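Phosphoheptose isomerase (Neisseria gonorrhoeae, PDB 5I01) catalyses the zinc-dependent isomerization of sedoheptulose 7-phosphate to D-glycero-D-manno-heptose 7-phosphate, the first step of heptose biosynthesis. Local coordinates at residues A[7-10]-A[11-15]; A[31-34]-A[35-39]; A[102-105]-A[106-109]. The protein carries 1 engineered substitution. All blocks are in the same frame, centred on the assembly; numbering follows the deposited sequence.

In the fold
All three contacts are turns of helix or of a helix start, and their differences show how place in the fold sets the chemistry. Interaction 1, far out on helix 6-27, is partly buried because the second subunit covers it; Q7, R9 and H13 bond to that neighbour. Interaction 2, on the next helix, 29-44, touches the same neighbour, yet its inner side is largely apolar and rests on the sheet and on helix 173-193. Interaction 3 lies across the chain's centre from interaction 1, where a loop enters helix 105-111. It is the most buried of the three, the one in which a side-chain amide replaces a backbone donor, and its outer charges reach a third subunit.

Interaction 1. Residues A[7-10]-A[11-15]; sequences QERV and AAHFA
The imidazole of H13 and the phenyl ring of F14 both meet the preceding turn at their edges. On H13 the ring carbon CD2 comes to R9 O at 3.1 Å, with the carbonyl near the ring plane. On F14 the same kind of approach is made by two atoms of V10: the carbonyl O lies 3.5 Å from F14 CD2, and the methyl V10 CG1 sits in the ring plane, 3.9 Å from F14 CE2. V10 and F14 run side by side, pointing the same way. V10 CG1 stands anti to the backbone N (chi1 171°), which directs this branch along the helix to the phenyl edge.

The backbone beneath is a regular alpha-helical ladder. A11 N donates to Q7 O, A12 N to E8 O at 2.9 Å, and H13 N to R9 O at 3.2 Å. The bond from F14 N to V10 O is also 3.2 Å but nearly straight, with an N-H...O angle of 169°. Carbonyl R9 O faces both the amide of H13 and the polarised C-H of its ring, and V10 O faces the amide and the ring edge of F14.

Polar ends look to another chain. D189 of the second subunit forms a salt bridge with R9 NH1 and accepts a hydrogen bond from H13 NE2, while R175 of H13's own chain makes a weak hydrogen bond to H13 ND1. V10 packs on C190 and F14 on L182, both of the second subunit. One face of helix 6-27 thus offers an apolar pair beside R9 and H13. R9 NH1 and H13 NE2, 5.3 Å apart, share one carboxylate, which would ease their closeness if the imidazole is protonated. Bonds at both ring nitrogens, the one at ND1 weak, probably limit its rotation.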
loop_
_atom_site.group_PDB
_atom_site.type_symbol
_atom_site.label_atom_id
_atom_site.label_comp_id
_atom_site.label_asym_id
_atom_site.label_seq_id
_atom_site.Cartn_x
_atom_site.Cartn_y
_atom_site.Cartn_z
ATOM N N GLN A 7 -26.054 -4.163 -23.046
ATOM C CA GLN A 7 -27.209 -3.723 -22.248
ATOM C C GLN A 7 -27.805 -4.878 -21.425
ATOM O O GLN A 7 -27.971 -4.745 -20.219
ATOM C CB GLN A 7 -28.293 -3.080 -23.128
ATOM C CG GLN A 7 -27.999 -1.662 -23.622
ATOM C CD GLN A 7 -26.997 -1.567 -24.792
ATOM O OE1 GLN A 7 -26.675 -2.564 -25.455
ATOM N NE2 GLN A 7 -26.501 -0.344 -25.048
ATOM N N GLU A 8 -28.094 -6.002 -22.079
ATOM C CA GLU A 8 -28.622 -7.211 -21.410
ATOM C C GLU A 8 -27.630 -7.820 -20.406
ATOM O O GLU A 8 -28.028 -8.298 -19.340
ATOM C CB GLU A 8 -29.007 -8.286 -22.443
ATOM C CG GLU A 8 -30.229 -7.966 -23.300
ATOM C CD GLU A 8 -30.490 -9.023 -24.370
ATOM O OE1 GLU A 8 -29.555 -9.355 -25.132
ATOM O OE2 GLU A 8 -31.636 -9.521 -24.457
ATOM N N ARG A 9 -26.347 -7.811 -20.760
ATOM C CA ARG A 9 -25.287 -8.298 -19.873
ATOM C C ARG A 9 -25.203 -7.470 -18.592
ATOM O O ARG A 9 -25.179 -8.041 -17.514
ATOM C CB ARG A 9 -23.964 -8.287 -20.620
ATOM C CG ARG A 9 -22.756 -8.796 -19.862
ATOM C CD ARG A 9 -21.547 -8.798 -20.795
ATOM N NE ARG A 9 -21.569 -9.917 -21.736
ATOM C CZ ARG A 9 -21.330 -11.191 -21.416
ATOM N NH1 ARG A 9 -21.037 -11.560 -20.167
ATOM N NH2 ARG A 9 -21.395 -12.118 -22.360
ATOM N N VAL A 10 -25.197 -6.141 -18.702
ATOM C CA VAL A 10 -25.204 -5.261 -17.516
ATOM C C VAL A 10 -26.477 -5.455 -16.677
ATOM O O VAL A 10 -26.411 -5.554 -15.446
ATOM C CB VAL A 10 -25.058 -3.758 -17.898
ATOM C CG1 VAL A 10 -25.286 -2.828 -16.700
ATOM C CG2 VAL A 10 -23.689 -3.479 -18.499
ATOM N N ALA A 11 -27.628 -5.487 -17.344
ATOM C CA ALA A 11 -28.926 -5.754 -16.681
ATOM C C ALA A 11 -28.885 -7.043 -15.877
ATOM O O ALA A 11 -29.321 -7.071 -14.730
ATOM C CB ALA A 11 -30.062 -5.817 -17.705
ATOM N N ALA A 12 -28.332 -8.093 -16.493
ATOM C CA ALA A 12 -28.164 -9.403 -15.854
ATOM C C ALA A 12 -27.321 -9.342 -14.577
ATOM O O ALA A 12 -27.650 -10.003 -13.598
ATOM C CB ALA A 12 -27.576 -10.400 -16.835
ATOM N N HIS A 13 -26.257 -8.538 -14.591
ATOM C CA HIS A 13 -25.421 -8.310 -13.399
ATOM C C HIS A 13 -26.179 -7.732 -12.212
ATOM O O HIS A 13 -26.073 -8.259 -11.105
ATOM C CB HIS A 13 -24.247 -7.399 -13.720
ATOM C CG HIS A 13 -23.080 -8.118 -14.300
ATOM N ND1 HIS A 13 -22.049 -8.588 -13.525
ATOM C CD2 HIS A 13 -22.783 -8.461 -15.573
ATOM C CE1 HIS A 13 -21.154 -9.176 -14.297
ATOM N NE2 HIS A 13 -21.578 -9.114 -15.544
ATOM N N PHE A 14 -26.908 -6.639 -12.448
ATOM C CA PHE A 14 -27.827 -6.056 -11.451
ATOM C C PHE A 14 -28.843 -7.075 -10.909
ATOM O O PHE A 14 -28.988 -7.228 -9.687
ATOM C CB PHE A 14 -28.598 -4.862 -12.041
ATOM C CG PHE A 14 -27.843 -3.563 -12.002
ATOM C CD1 PHE A 14 -27.827 -2.788 -10.843
ATOM C CD2 PHE A 14 -27.170 -3.094 -13.124
ATOM C CE1 PHE A 14 -27.139 -1.580 -10.805
ATOM C CE2 PHE A 14 -26.479 -1.889 -13.092
ATOM C CZ PHE A 14 -26.467 -1.128 -11.931
ATOM N N ALA A 15 -29.541 -7.759 -11.816
ATOM C CA ALA A 15 -30.567 -8.733 -11.417
ATOM C C ALA A 15 -29.954 -9.857 -10.597
ATOM O O ALA A 15 -30.474 -10.206 -9.531
ATOM C CB ALA A 15 -31.311 -9.292 -12.626
#

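Interaction 2. Residues A[31-34]-A[35-39]; sequences PTVQ and AAELM
E37 doubles back along the helix onto V33, and its side chain can be traced atom by atom. E37 CB rests 3.5 Å from V33 O. CG keeps to the same carbonyl, with E37 CG 3.4 Å from V33 O, since chi1 of -78° sets it beside its own backbone N. From there the chain is extended, and the carboxylate arrives over the valine: E37 CD lies 3.9 Å from V33 CG1. Of the two oxygens, E37 OE2 touches that methyl at 3.7 Å, whereas OE1 passes near Q34 CA at 4.0 Å. The two side chains pass each other at a slant, a van der Waals contact between a carboxylate and a methyl.

Underneath, E37 N donates to V33 O at 2.9 Å, one rung in a row that also joins A35 to P31, A36 to T32 and L38 to Q34.

T32 OG1 is hydrogen-bonded to L28 O, one turn back. V33 and E37 pack against Q7 and L6 of the second subunit. The other side of helix 29-44 lies on its own chain: A35 and M39 meet M187 of helix 173-193, A35 and L38 reach I145 of strand 143-149, and P31 and T32 cover L166 of strand 164-168.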
loop_
_atom_site.group_PDB
_atom_site.type_symbol
_atom_site.label_atom_id
_atom_site.label_comp_id
_atom_site.label_asym_id
_atom_site.label_seq_id
_atom_site.Cartn_x
_atom_site.Cartn_y
_atom_site.Cartn_z
ATOM N N PRO A 31 -26.050 -14.609 12.012
ATOM C CA PRO A 31 -24.580 -14.681 12.068
ATOM C C PRO A 31 -23.880 -13.316 12.054
ATOM O O PRO A 31 -22.967 -13.106 12.849
ATOM C CB PRO A 31 -24.220 -15.486 10.812
ATOM C CG PRO A 31 -25.434 -16.276 10.502
ATOM C CD PRO A 31 -26.571 -15.369 10.857
ATOM N N THR A 32 -24.304 -12.410 11.167
ATOM C CA THR A 32 -23.778 -11.029 11.133
ATOM C C THR A 32 -23.881 -10.343 12.509
ATOM O O THR A 32 -22.938 -9.661 12.930
ATOM C CB THR A 32 -24.448 -10.148 10.031
ATOM O OG1 THR A 32 -24.284 -10.769 8.761
ATOM C CG2 THR A 32 -23.820 -8.770 9.944
ATOM N N VAL A 33 -24.998 -10.542 13.210
ATOM C CA VAL A 33 -25.143 -10.011 14.571
ATOM C C VAL A 33 -24.110 -10.669 15.505
ATOM O O VAL A 33 -23.437 -9.971 16.260
ATOM C CB VAL A 33 -26.587 -10.159 15.117
ATOM C CG1 VAL A 33 -26.674 -9.724 16.575
ATOM C CG2 VAL A 33 -27.563 -9.327 14.288
ATOM N N GLN A 34 -23.966 -11.990 15.433
ATOM C CA GLN A 34 -22.972 -12.710 16.252
ATOM C C GLN A 34 -21.547 -12.199 16.007
ATOM O O GLN A 34 -20.768 -12.079 16.954
ATOM C CB GLN A 34 -22.987 -14.224 15.980
ATOM C CG GLN A 34 -24.231 -14.995 16.391
ATOM C CD GLN A 34 -24.147 -16.453 15.937
ATOM O OE1 GLN A 34 -23.177 -17.153 16.254
ATOM N NE2 GLN A 34 -25.151 -16.912 15.174
ATOM N N ALA A 35 -21.213 -11.927 14.740
ATOM C CA ALA A 35 -19.890 -11.414 14.355
ATOM C C ALA A 35 -19.617 -10.016 14.910
ATOM O O ALA A 35 -18.512 -9.731 15.390
ATOM C CB ALA A 35 -19.744 -11.405 12.844
ATOM N N ALA A 36 -20.627 -9.151 14.835
ATOM C CA ALA A 36 -20.546 -7.809 15.388
ATOM C C ALA A 36 -20.437 -7.822 16.920
ATOM O O ALA A 36 -19.630 -7.079 17.496
ATOM C CB ALA A 36 -21.755 -6.999 14.949
ATOM N N GLU A 37 -21.255 -8.656 17.567
ATOM C CA GLU A 37 -21.210 -8.830 19.028
ATOM C C GLU A 37 -19.813 -9.242 19.478
ATOM O O GLU A 37 -19.274 -8.676 20.428
ATOM C CB GLU A 37 -22.257 -9.861 19.504
ATOM C CG GLU A 37 -23.685 -9.309 19.559
ATOM C CD GLU A 37 -24.770 -10.350 19.867
ATOM O OE1 GLU A 37 -24.522 -11.577 19.748
ATOM O OE2 GLU A 37 -25.900 -9.930 20.224
ATOM N N LEU A 38 -19.231 -10.212 18.773
ATOM C CA LEU A 38 -17.863 -10.663 19.040
ATOM C C LEU A 38 -16.807 -9.551 18.907
ATOM O O LEU A 38 -15.874 -9.488 19.704
ATOM C CB LEU A 38 -17.503 -11.827 18.114
ATOM C CG LEU A 38 -16.095 -12.406 18.270
ATOM C CD1 LEU A 38 -15.815 -12.780 19.720
ATOM C CD2 LEU A 38 -15.923 -13.605 17.354
ATOM N N MET A 39 -16.950 -8.696 17.899
ATOM C CA MET A 39 -16.043 -7.553 17.724
ATOM C C MET A 39 -16.219 -6.476 18.818
ATOM O O MET A 39 -15.237 -5.873 19.243
ATOM C CB MET A 39 -16.185 -6.943 16.316
ATOM C CG MET A 39 -15.564 -7.789 15.212
ATOM S SD MET A 39 -15.552 -6.993 13.587
ATOM C CE MET A 39 -17.298 -7.027 13.239
#

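Interaction 3. Residues A[102-105]-A[106-109]; sequences HVFS and KQVR
Q107 swings its CG beside its own backbone N (chi1 -65°) and then runs extended beyond CG, a course that carries its amide back to V103. R109 begins likewise but bends at chi3 (-74°), folding its guanidinium over S105.

The amide of Q107 makes the distinctive bond: NE2 donates to V103 O at 2.9 Å, nearly straight (169°), with the acceptor in the amide plane. The backbone N of Q107 is 4.4 Å from V103 O, so here the side chain supplies the donor that a regular helical turn would provide. NE2 also binds L84 O, and two bonds from NE2 fix how the amide is turned, with NE2 at the edge of the F104 ring. One face of that ring carries the methyl V103 CG2, 3.9 Å above its centre.

S105 O lies 3.8 Å over the centre of the R109 guanidinium, a carbonyl oxygen over the face of a cation, probably a mild electrostatic attraction, while R109 N donates to S105 O at 3.2 Å. K106 lays its CG on H102 O at 3.4 Å. Beyond these, K106 NZ and R109 NE both form salt bridges to E78 of the third subunit.

The loop leading into helix 105-111 is packed between two helices: V103 meets L91 of helix 88-97, F104 packs on A133 of helix 128-139, and F104 also touches N54, predicted to bind substrate, in the loop following strand 49-52.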
loop_
_atom_site.group_PDB
_atom_site.type_symbol
_atom_site.label_atom_id
_atom_site.label_comp_id
_atom_site.label_asym_id
_atom_site.label_seq_id
_atom_site.Cartn_x
_atom_site.Cartn_y
_atom_site.Cartn_z
ATOM N N HIS A 102 2.485 -17.882 3.959
ATOM C CA HIS A 102 2.758 -17.369 5.294
ATOM C C HIS A 102 2.676 -15.832 5.394
ATOM O O HIS A 102 3.022 -15.268 6.431
ATOM C CB HIS A 102 4.150 -17.835 5.746
ATOM C CG HIS A 102 4.386 -19.305 5.561
ATOM N ND1 HIS A 102 3.897 -20.255 6.432
ATOM C CD2 HIS A 102 5.047 -19.988 4.595
ATOM C CE1 HIS A 102 4.249 -21.457 6.015
ATOM N NE2 HIS A 102 4.948 -21.323 4.902
ATOM N N VAL A 103 2.215 -15.151 4.338
ATOM C CA VAL A 103 2.181 -13.681 4.354
ATOM C C VAL A 103 1.247 -13.074 5.393
ATOM O O VAL A 103 1.520 -11.987 5.882
ATOM C CB VAL A 103 1.915 -13.033 2.968
ATOM C CG1 VAL A 103 3.056 -13.350 2.002
ATOM C CG2 VAL A 103 0.544 -13.404 2.406
ATOM N N PHE A 104 0.160 -13.765 5.724
ATOM C CA PHE A 104 -0.779 -13.306 6.769
ATOM C C PHE A 104 -0.498 -13.954 8.132
ATOM O O PHE A 104 -0.516 -13.275 9.167
ATOM C CB PHE A 104 -2.235 -13.570 6.351
ATOM C CG PHE A 104 -2.628 -12.936 5.031
ATOM C CD1 PHE A 104 -2.196 -11.654 4.682
ATOM C CD2 PHE A 104 -3.458 -13.611 4.147
ATOM C CE1 PHE A 104 -2.566 -11.086 3.476
ATOM C CE2 PHE A 104 -3.836 -13.043 2.939
ATOM C CZ PHE A 104 -3.394 -11.782 2.605
ATOM N N SER A 105 -0.227 -15.253 8.132
ATOM C CA SER A 105 0.091 -15.974 9.367
ATOM C C SER A 105 1.301 -15.421 10.146
ATOM O O SER A 105 1.323 -15.519 11.360
ATOM C CB SER A 105 0.299 -17.469 9.084
ATOM O OG SER A 105 1.584 -17.705 8.538
ATOM N N LYS A 106 2.296 -14.847 9.468
ATOM C CA LYS A 106 3.451 -14.250 10.163
ATOM C C LYS A 106 3.122 -12.912 10.831
ATOM O O LYS A 106 3.616 -12.612 11.920
ATOM C CB LYS A 106 4.648 -14.095 9.219
ATOM C CG LYS A 106 5.324 -15.418 8.873
ATOM C CD LYS A 106 6.718 -15.231 8.306
ATOM C CE LYS A 106 7.753 -14.905 9.385
ATOM N NZ LYS A 106 8.021 -16.047 10.306
ATOM N N GLN A 107 2.293 -12.108 10.177
ATOM C CA GLN A 107 1.824 -10.854 10.771
ATOM C C GLN A 107 0.886 -11.081 11.966
ATOM O O GLN A 107 0.861 -10.273 12.900
ATOM C CB GLN A 107 1.153 -9.979 9.717
ATOM C CG GLN A 107 2.103 -9.503 8.633
ATOM C CD GLN A 107 1.401 -8.634 7.617
ATOM O OE1 GLN A 107 1.101 -7.460 7.878
ATOM N NE2 GLN A 107 1.114 -9.207 6.451
ATOM N N VAL A 108 0.122 -12.173 11.933
ATOM C CA VAL A 108 -0.747 -12.556 13.057
ATOM C C VAL A 108 0.119 -12.931 14.257
ATOM O O VAL A 108 -0.150 -12.480 15.363
ATOM C CB VAL A 108 -1.715 -13.707 12.692
ATOM C CG1 VAL A 108 -2.477 -14.193 13.916
ATOM C CG2 VAL A 108 -2.706 -13.260 11.619
ATOM N N ARG A 109 1.162 -13.732 14.028
ATOM C CA ARG A 109 2.151 -14.041 15.077
ATOM C C ARG A 109 2.886 -12.800 15.618
ATOM O O ARG A 109 3.194 -12.756 16.797
ATOM C CB ARG A 109 3.160 -15.112 14.619
ATOM C CG ARG A 109 2.642 -16.544 14.742
ATOM C CD ARG A 109 3.747 -17.587 14.608
ATOM N NE ARG A 109 4.203 -17.739 13.221
ATOM C CZ ARG A 109 3.569 -18.422 12.251
ATOM N NH1 ARG A 109 2.407 -19.051 12.477
ATOM N NH2 ARG A 109 4.103 -18.475 11.025
#